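Local structure of integral membrane indolylacetylinositol arabinosyltransferase EmbB (Mycolicibacterium smegmatis MC2 155, 7BVC) at residues 606-614 / 665-673; 616-627 / 655-666. The protein probably transfers arabinose units to build the arabinan of cell-wall arabinogalactan, working as a membrane-embedded glycosyltransferase. All coordinates share one frame; numbering follows the deposited sequence.

Contact 1 (606-614 / 665-673); sequences RSARNRMAF and AALWAFWLH
Residues 608-614 and 665-673 form an antiparallel helix pair, their short axes 8.6 Å apart at closest approach with N-to-C directions 164° apart, and the backbones come nearest where the CA atoms of R609 and A669 stand 5.0 Å from each other. M612 enters this interface with CG anti to its own nitrogen and a bend at chi2, which carries the thioether over W668. Its terminal CE lies 3.6 Å from CE3 of the indole, while SD sits 4.7 Å from the centroid of the six-membered ring and 23° off the ring normal. That places the sulfur above the face in a Met-aromatic contact, although the methyl carbon makes the closer approach. Nearer the backbone, CB of M612 packs against CB of A669 at 4.0 Å, close to where the two backbones are nearest. R609 runs alongside H673, both side chains pointing the same way. With its chain extended from CG to NE, the arginine brings NE to 3.7 Å from CD2 of H673, the atom that sits over one face of the guanidinium; the two planes stand 79° apart, so this is no parallel stack. The apolar CB of R609 meanwhile meets CB of L672 at 4.0 Å. No hydrogen bond crosses between 606-614 and 665-673: these segments are joined by apolar, sulfur-aromatic and arginine-histidine packing, and the charge of R609 is answered elsewhere, by a salt bridge from NH1 to bound cardiolipin, so that helix pairing and lipid binding draw on different parts of one side chain.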
# COMPACT_ATOMS: atom_id res chain seq x y z
N ARG B 606 33.84 11.01 -24.52
CA ARG B 606 34.63 10.66 -25.70
C ARG B 606 34.76 9.17 -25.93
O ARG B 606 35.06 8.75 -27.05
CB ARG B 606 36.02 11.29 -25.60
CG ARG B 606 36.00 12.76 -25.25
CD ARG B 606 37.34 13.23 -24.73
NE ARG B 606 37.46 13.07 -23.28
CZ ARG B 606 38.52 13.44 -22.57
NH1 ARG B 606 39.56 13.98 -23.18
NH2 ARG B 606 38.54 13.26 -21.26
N SER B 607 34.54 8.35 -24.90
CA SER B 607 34.67 6.90 -25.03
C SER B 607 33.33 6.29 -25.41
O SER B 607 32.28 6.73 -24.95
CB SER B 607 35.18 6.29 -23.73
OG SER B 607 34.14 6.20 -22.77
N ALA B 608 33.39 5.25 -26.24
CA ALA B 608 32.17 4.66 -26.78
C ALA B 608 31.38 3.89 -25.72
O ALA B 608 30.15 3.87 -25.77
CB ALA B 608 32.50 3.75 -27.96
N ARG B 609 32.07 3.25 -24.77
CA ARG B 609 31.36 2.39 -23.83
C ARG B 609 30.54 3.19 -22.83
O ARG B 609 29.48 2.74 -22.41
CB ARG B 609 32.35 1.47 -23.11
CG ARG B 609 33.19 2.12 -22.04
CD ARG B 609 33.64 1.10 -21.01
NE ARG B 609 34.68 1.61 -20.12
CZ ARG B 609 34.44 2.25 -18.99
NH1 ARG B 609 35.45 2.67 -18.24
NH2 ARG B 609 33.20 2.46 -18.59
N ASN B 610 30.99 4.40 -22.48
CA ASN B 610 30.20 5.24 -21.58
C ASN B 610 28.91 5.69 -22.26
O ASN B 610 27.83 5.67 -21.64
CB ASN B 610 31.03 6.44 -21.13
CG ASN B 610 32.23 6.04 -20.30
OD1 ASN B 610 32.13 5.19 -19.42
ND2 ASN B 610 33.37 6.65 -20.58
N ARG B 611 28.99 6.08 -23.53
CA ARG B 611 27.80 6.49 -24.25
C ARG B 611 26.86 5.30 -24.49
O ARG B 611 25.64 5.45 -24.44
CB ARG B 611 28.20 7.14 -25.57
CG ARG B 611 28.80 8.53 -25.38
CD ARG B 611 29.04 9.24 -26.69
NE ARG B 611 30.38 9.00 -27.22
CZ ARG B 611 30.63 8.47 -28.40
NH1 ARG B 611 29.63 8.11 -29.19
NH2 ARG B 611 31.88 8.29 -28.80
N MET B 612 27.43 4.11 -24.71
CA MET B 612 26.59 2.93 -24.84
C MET B 612 25.89 2.60 -23.53
O MET B 612 24.71 2.20 -23.53
CB MET B 612 27.43 1.74 -25.31
CG MET B 612 26.65 0.72 -26.11
SD MET B 612 26.14 1.36 -27.71
CE MET B 612 24.64 0.42 -27.98
N ALA B 613 26.58 2.77 -22.40
CA ALA B 613 25.95 2.53 -21.11
C ALA B 613 24.83 3.54 -20.85
O ALA B 613 23.79 3.19 -20.28
CB ALA B 613 26.99 2.58 -19.99
N PHE B 614 25.03 4.79 -21.25
CA PHE B 614 23.96 5.77 -21.08
C PHE B 614 22.77 5.45 -21.97
O PHE B 614 21.61 5.62 -21.55
CB PHE B 614 24.48 7.18 -21.37
CG PHE B 614 23.52 8.26 -20.95
CD1 PHE B 614 23.33 8.54 -19.61
CD2 PHE B 614 22.80 8.98 -21.88
CE1 PHE B 614 22.44 9.52 -19.21
CE2 PHE B 614 21.92 9.96 -21.49
CZ PHE B 614 21.74 10.23 -20.15
N ALA B 665 22.06 -3.56 -25.42
CA ALA B 665 22.98 -2.42 -25.30
C ALA B 665 23.97 -2.63 -24.16
O ALA B 665 25.14 -2.26 -24.27
CB ALA B 665 22.19 -1.13 -25.09
N ALA B 666 23.53 -3.24 -23.06
CA ALA B 666 24.43 -3.51 -21.94
C ALA B 666 25.48 -4.55 -22.31
O ALA B 666 26.65 -4.43 -21.93
CB ALA B 666 23.64 -3.95 -20.71
N LEU B 667 25.08 -5.59 -23.06
CA LEU B 667 26.05 -6.57 -23.52
C LEU B 667 27.05 -5.94 -24.48
O LEU B 667 28.24 -6.26 -24.45
CB LEU B 667 25.33 -7.74 -24.19
CG LEU B 667 24.49 -8.62 -23.26
CD1 LEU B 667 23.85 -9.76 -24.04
CD2 LEU B 667 25.34 -9.16 -22.13
N TRP B 668 26.58 -5.04 -25.35
CA TRP B 668 27.48 -4.32 -26.24
C TRP B 668 28.47 -3.47 -25.46
O TRP B 668 29.67 -3.45 -25.78
CB TRP B 668 26.66 -3.46 -27.20
CG TRP B 668 27.39 -2.99 -28.41
CD1 TRP B 668 28.74 -2.91 -28.59
CD2 TRP B 668 26.80 -2.52 -29.63
NE1 TRP B 668 29.03 -2.43 -29.84
CE2 TRP B 668 27.86 -2.18 -30.49
CE3 TRP B 668 25.49 -2.36 -30.06
CZ2 TRP B 668 27.63 -1.68 -31.77
CZ3 TRP B 668 25.27 -1.86 -31.34
CH2 TRP B 668 26.34 -1.53 -32.17
N ALA B 669 28.00 -2.78 -24.43
CA ALA B 669 28.89 -1.96 -23.61
C ALA B 669 29.91 -2.82 -22.88
O ALA B 669 31.07 -2.44 -22.74
CB ALA B 669 28.08 -1.13 -22.62
N PHE B 670 29.49 -4.00 -22.40
CA PHE B 670 30.42 -4.90 -21.73
C PHE B 670 31.47 -5.42 -22.70
O PHE B 670 32.65 -5.55 -22.34
CB PHE B 670 29.66 -6.05 -21.08
CG PHE B 670 30.51 -6.89 -20.16
CD1 PHE B 670 31.41 -6.30 -19.30
CD2 PHE B 670 30.39 -8.27 -20.16
CE1 PHE B 670 32.19 -7.06 -18.46
CE2 PHE B 670 31.16 -9.04 -19.31
CZ PHE B 670 32.06 -8.43 -18.46
N TRP B 671 31.07 -5.73 -23.94
CA TRP B 671 32.05 -6.18 -24.93
C TRP B 671 33.02 -5.07 -25.29
O TRP B 671 34.20 -5.34 -25.54
CB TRP B 671 31.34 -6.68 -26.18
CG TRP B 671 32.28 -6.95 -27.32
CD1 TRP B 671 32.48 -6.16 -28.41
CD2 TRP B 671 33.14 -8.08 -27.47
NE1 TRP B 671 33.42 -6.73 -29.24
CE2 TRP B 671 33.84 -7.91 -28.68
CE3 TRP B 671 33.40 -9.22 -26.70
CZ2 TRP B 671 34.77 -8.84 -29.14
CZ3 TRP B 671 34.32 -10.14 -27.16
CH2 TRP B 671 35.00 -9.94 -28.36
N LEU B 672 32.55 -3.82 -25.33
CA LEU B 672 33.47 -2.70 -25.55
C LEU B 672 34.39 -2.50 -24.34
O LEU B 672 35.52 -2.04 -24.50
CB LEU B 672 32.70 -1.42 -25.84
CG LEU B 672 32.07 -1.28 -27.22
CD1 LEU B 672 30.97 -0.24 -27.20
CD2 LEU B 672 33.12 -0.93 -28.25
N HIS B 673 33.91 -2.84 -23.15
CA HIS B 673 34.72 -2.70 -21.94
C HIS B 673 35.84 -3.73 -21.90
O HIS B 673 36.97 -3.41 -21.54
CB HIS B 673 33.82 -2.82 -20.71
CG HIS B 673 34.56 -2.74 -19.41
ND1 HIS B 673 34.49 -3.73 -18.45
CD2 HIS B 673 35.37 -1.78 -18.90
CE1 HIS B 673 35.23 -3.39 -17.42
NE2 HIS B 673 35.77 -2.21 -17.66

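Contact 2 (616-627 / 655-666)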
# COMPACT_ATOMS: atom_id res chain seq x y z
N SER B 616 21.89 2.44 -22.82
CA SER B 616 21.26 1.34 -22.10
C SER B 616 20.38 1.85 -20.97
O SER B 616 19.26 1.37 -20.78
CB SER B 616 22.32 0.39 -21.56
OG SER B 616 21.73 -0.66 -20.83
N LEU B 617 20.87 2.83 -20.21
CA LEU B 617 20.07 3.39 -19.12
C LEU B 617 18.81 4.07 -19.64
O LEU B 617 17.74 3.97 -19.02
CB LEU B 617 20.92 4.38 -18.31
CG LEU B 617 20.20 5.18 -17.23
CD1 LEU B 617 19.55 4.26 -16.22
CD2 LEU B 617 21.17 6.13 -16.54
N VAL B 618 18.92 4.77 -20.77
CA VAL B 618 17.75 5.43 -21.35
C VAL B 618 16.70 4.40 -21.76
O VAL B 618 15.51 4.55 -21.48
CB VAL B 618 18.17 6.31 -22.54
CG1 VAL B 618 16.96 6.71 -23.36
CG2 VAL B 618 18.91 7.55 -22.05
N LEU B 619 17.14 3.34 -22.44
CA LEU B 619 16.20 2.29 -22.82
C LEU B 619 15.59 1.61 -21.59
O LEU B 619 14.42 1.22 -21.61
CB LEU B 619 16.89 1.26 -23.72
CG LEU B 619 17.20 1.76 -25.13
CD1 LEU B 619 18.29 0.92 -25.77
CD2 LEU B 619 15.95 1.74 -25.99
N PHE B 620 16.37 1.48 -20.51
CA PHE B 620 15.85 0.88 -19.29
C PHE B 620 14.75 1.74 -18.67
O PHE B 620 13.71 1.22 -18.25
CB PHE B 620 16.99 0.67 -18.30
CG PHE B 620 16.58 -0.04 -17.04
CD1 PHE B 620 16.18 -1.36 -17.07
CD2 PHE B 620 16.58 0.63 -15.82
CE1 PHE B 620 15.80 -2.01 -15.91
CE2 PHE B 620 16.20 -0.02 -14.67
CZ PHE B 620 15.82 -1.34 -14.71
N VAL B 621 14.96 3.06 -18.61
CA VAL B 621 13.93 3.90 -18.01
C VAL B 621 12.71 3.96 -18.92
O VAL B 621 11.57 4.07 -18.44
CB VAL B 621 14.46 5.31 -17.68
CG1 VAL B 621 15.62 5.21 -16.70
CG2 VAL B 621 14.85 6.07 -18.92
N LEU B 622 12.89 3.86 -20.24
CA LEU B 622 11.74 3.76 -21.14
C LEU B 622 10.94 2.50 -20.85
O LEU B 622 9.70 2.53 -20.76
CB LEU B 622 12.21 3.78 -22.59
CG LEU B 622 12.09 5.11 -23.34
CD1 LEU B 622 12.56 4.95 -24.77
CD2 LEU B 622 10.65 5.60 -23.31
N ALA B 623 11.63 1.36 -20.72
CA ALA B 623 10.96 0.11 -20.37
C ALA B 623 10.21 0.23 -19.06
O ALA B 623 9.12 -0.33 -18.90
CB ALA B 623 11.98 -1.03 -20.31
N PHE B 624 10.79 0.93 -18.08
CA PHE B 624 10.08 1.14 -16.82
C PHE B 624 8.83 1.99 -17.03
O PHE B 624 7.80 1.75 -16.40
CB PHE B 624 11.00 1.80 -15.79
CG PHE B 624 10.26 2.37 -14.61
CD1 PHE B 624 9.78 1.54 -13.62
CD2 PHE B 624 10.04 3.73 -14.51
CE1 PHE B 624 9.10 2.05 -12.54
CE2 PHE B 624 9.36 4.25 -13.43
CZ PHE B 624 8.89 3.41 -12.44
N CYS B 625 8.92 3.01 -17.89
CA CYS B 625 7.77 3.87 -18.14
C CYS B 625 6.62 3.09 -18.76
O CYS B 625 5.47 3.22 -18.32
CB CYS B 625 8.17 5.03 -19.06
SG CYS B 625 9.33 6.20 -18.34
N PHE B 626 6.90 2.29 -19.78
CA PHE B 626 5.85 1.64 -20.55
C PHE B 626 5.27 0.39 -19.87
O PHE B 626 4.61 -0.40 -20.55
CB PHE B 626 6.36 1.28 -21.94
CG PHE B 626 6.00 2.28 -22.99
CD1 PHE B 626 4.79 2.21 -23.64
CD2 PHE B 626 6.87 3.30 -23.32
CE1 PHE B 626 4.44 3.13 -24.61
CE2 PHE B 626 6.53 4.23 -24.29
CZ PHE B 626 5.32 4.14 -24.93
N ALA B 627 5.48 0.20 -18.57
CA ALA B 627 5.03 -0.99 -17.87
C ALA B 627 3.79 -0.74 -17.02
O ALA B 627 3.67 -1.28 -15.92
CB ALA B 627 6.16 -1.55 -17.01
N SER B 655 7.05 -3.05 -22.84
CA SER B 655 8.18 -2.89 -21.93
C SER B 655 9.19 -4.02 -22.08
O SER B 655 10.38 -3.81 -21.85
CB SER B 655 7.68 -2.82 -20.48
OG SER B 655 7.07 -4.04 -20.10
N ALA B 656 8.74 -5.20 -22.49
CA ALA B 656 9.66 -6.32 -22.70
C ALA B 656 10.59 -6.05 -23.88
O ALA B 656 11.77 -6.42 -23.85
CB ALA B 656 8.88 -7.61 -22.91
N ILE B 657 10.07 -5.41 -24.93
CA ILE B 657 10.91 -5.08 -26.08
C ILE B 657 12.00 -4.09 -25.70
O ILE B 657 13.17 -4.26 -26.06
CB ILE B 657 10.04 -4.55 -27.23
CG1 ILE B 657 8.98 -5.58 -27.62
CG2 ILE B 657 10.89 -4.19 -28.43
CD1 ILE B 657 8.10 -5.15 -28.76
N PHE B 658 11.63 -3.05 -24.95
CA PHE B 658 12.63 -2.08 -24.50
C PHE B 658 13.61 -2.71 -23.52
O PHE B 658 14.80 -2.36 -23.54
CB PHE B 658 11.94 -0.88 -23.86
CG PHE B 658 11.28 0.03 -24.84
CD1 PHE B 658 11.98 0.52 -25.93
CD2 PHE B 658 9.96 0.41 -24.68
CE1 PHE B 658 11.37 1.36 -26.84
CE2 PHE B 658 9.35 1.25 -25.58
CZ PHE B 658 10.05 1.73 -26.66
N PHE B 659 13.16 -3.65 -22.69
CA PHE B 659 14.07 -4.34 -21.79
C PHE B 659 15.06 -5.20 -22.56
O PHE B 659 16.25 -5.26 -22.21
CB PHE B 659 13.28 -5.19 -20.79
CG PHE B 659 14.11 -5.74 -19.67
CD1 PHE B 659 14.58 -4.91 -18.67
CD2 PHE B 659 14.43 -7.09 -19.63
CE1 PHE B 659 15.34 -5.42 -17.64
CE2 PHE B 659 15.19 -7.60 -18.60
CZ PHE B 659 15.65 -6.76 -17.60
N ALA B 660 14.60 -5.88 -23.61
CA ALA B 660 15.51 -6.66 -24.44
C ALA B 660 16.52 -5.77 -25.15
O ALA B 660 17.72 -6.10 -25.22
CB ALA B 660 14.72 -7.48 -25.45
N LEU B 661 16.07 -4.62 -25.67
CA LEU B 661 17.00 -3.69 -26.30
C LEU B 661 18.02 -3.16 -25.30
O LEU B 661 19.20 -3.00 -25.63
CB LEU B 661 16.23 -2.54 -26.94
CG LEU B 661 15.31 -2.89 -28.11
CD1 LEU B 661 14.44 -1.71 -28.48
CD2 LEU B 661 16.12 -3.35 -29.31
N SER B 662 17.58 -2.88 -24.07
CA SER B 662 18.50 -2.41 -23.04
C SER B 662 19.52 -3.48 -22.68
O SER B 662 20.70 -3.18 -22.46
CB SER B 662 17.72 -1.96 -21.81
OG SER B 662 18.58 -1.84 -20.69
N ALA B 663 19.08 -4.74 -22.59
CA ALA B 663 20.02 -5.82 -22.32
C ALA B 663 21.03 -5.97 -23.44
O ALA B 663 22.22 -6.23 -23.19
CB ALA B 663 19.26 -7.13 -22.10
N ILE B 664 20.59 -5.82 -24.69
CA ILE B 664 21.51 -5.90 -25.82
C ILE B 664 22.53 -4.76 -25.76
O ILE B 664 23.72 -4.96 -26.01
CB ILE B 664 20.74 -5.90 -27.15
CG1 ILE B 664 19.97 -7.22 -27.31
CG2 ILE B 664 21.67 -5.69 -28.32
CD1 ILE B 664 19.17 -7.30 -28.59
N ALA B 665 22.06 -3.56 -25.42
CA ALA B 665 22.98 -2.42 -25.30
C ALA B 665 23.97 -2.63 -24.16
O ALA B 665 25.14 -2.26 -24.27
CB ALA B 665 22.19 -1.13 -25.09
N ALA B 666 23.53 -3.24 -23.06
CA ALA B 666 24.43 -3.51 -21.94
C ALA B 666 25.48 -4.55 -22.31
O ALA B 666 26.65 -4.43 -21.93
CB ALA B 666 23.64 -3.95 -20.71
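Two hydrogen bonds tie S616 to S662, each serine giving its hydroxyl to the other's backbone carbonyl. OG of S616 reaches O of S662 at 3.2 Å, tilted 32° from the carbonyl plane of S662; OG of S662 reaches O of S616 at 3.3 Å, standing 37° out of the S616 carbonyl plane. Both hydroxyls are placed anti to their backbone nitrogens. Each carbonyl also keeps its helical bond, O of S616 accepting from N of F620 and O of S662 from N of A666, and at each carbonyl the two donors arrive from opposite faces of its plane. Small residues line the place where two antiparallel helices predicted to span the membrane, 608-625 and 654-675, come close, their local axes approaching to 8.0 Å within the GT-C-clan region of the protein. At the other end of the segments A623 is the close-packing residue, its CB 3.6 Å from CB of F658. Apolar packing spreads from there: L619 crosses F658 at about a right angle, its CD2 4.2 Å from CD1 of the ring, and CD1 of L622 sits over one face of the F658 ring, offset toward its rim. Among the aromatic pairs, F620 and F659 run side by side and meet edge to edge, with their CE1 atoms 3.9 Å apart. F626 meets F658 obliquely, the ring planes at 44° and the centroids 5.8 Å apart. Beyond the pair, F697 of helix 690-712 packs on F658, and F659 stacks with an aromatic side chain of a neighbouring protein chain.

In the fold
Contacts 1 and 2 are successive parts of one antiparallel interface between helices 608-625 and 654-675, their centres about 15 Å apart; A665 and A666 belong to both. Each part has a local angle of 164°, but the axes lie slightly closer in contact 2, at 8.0 Å against 8.6 Å, and hydrogen bonds between the paired segments occur there alone. Both contacts contribute to one cardiolipin pocket: R609, N610, A613, L667, F670 and H673 from contact 1, S616, F620, F659 and S662 from contact 2. The side chains of R609 and S662 each come within about 3 Å of a bound cardiolipin, so the lipid runs along both parts of the helix pair.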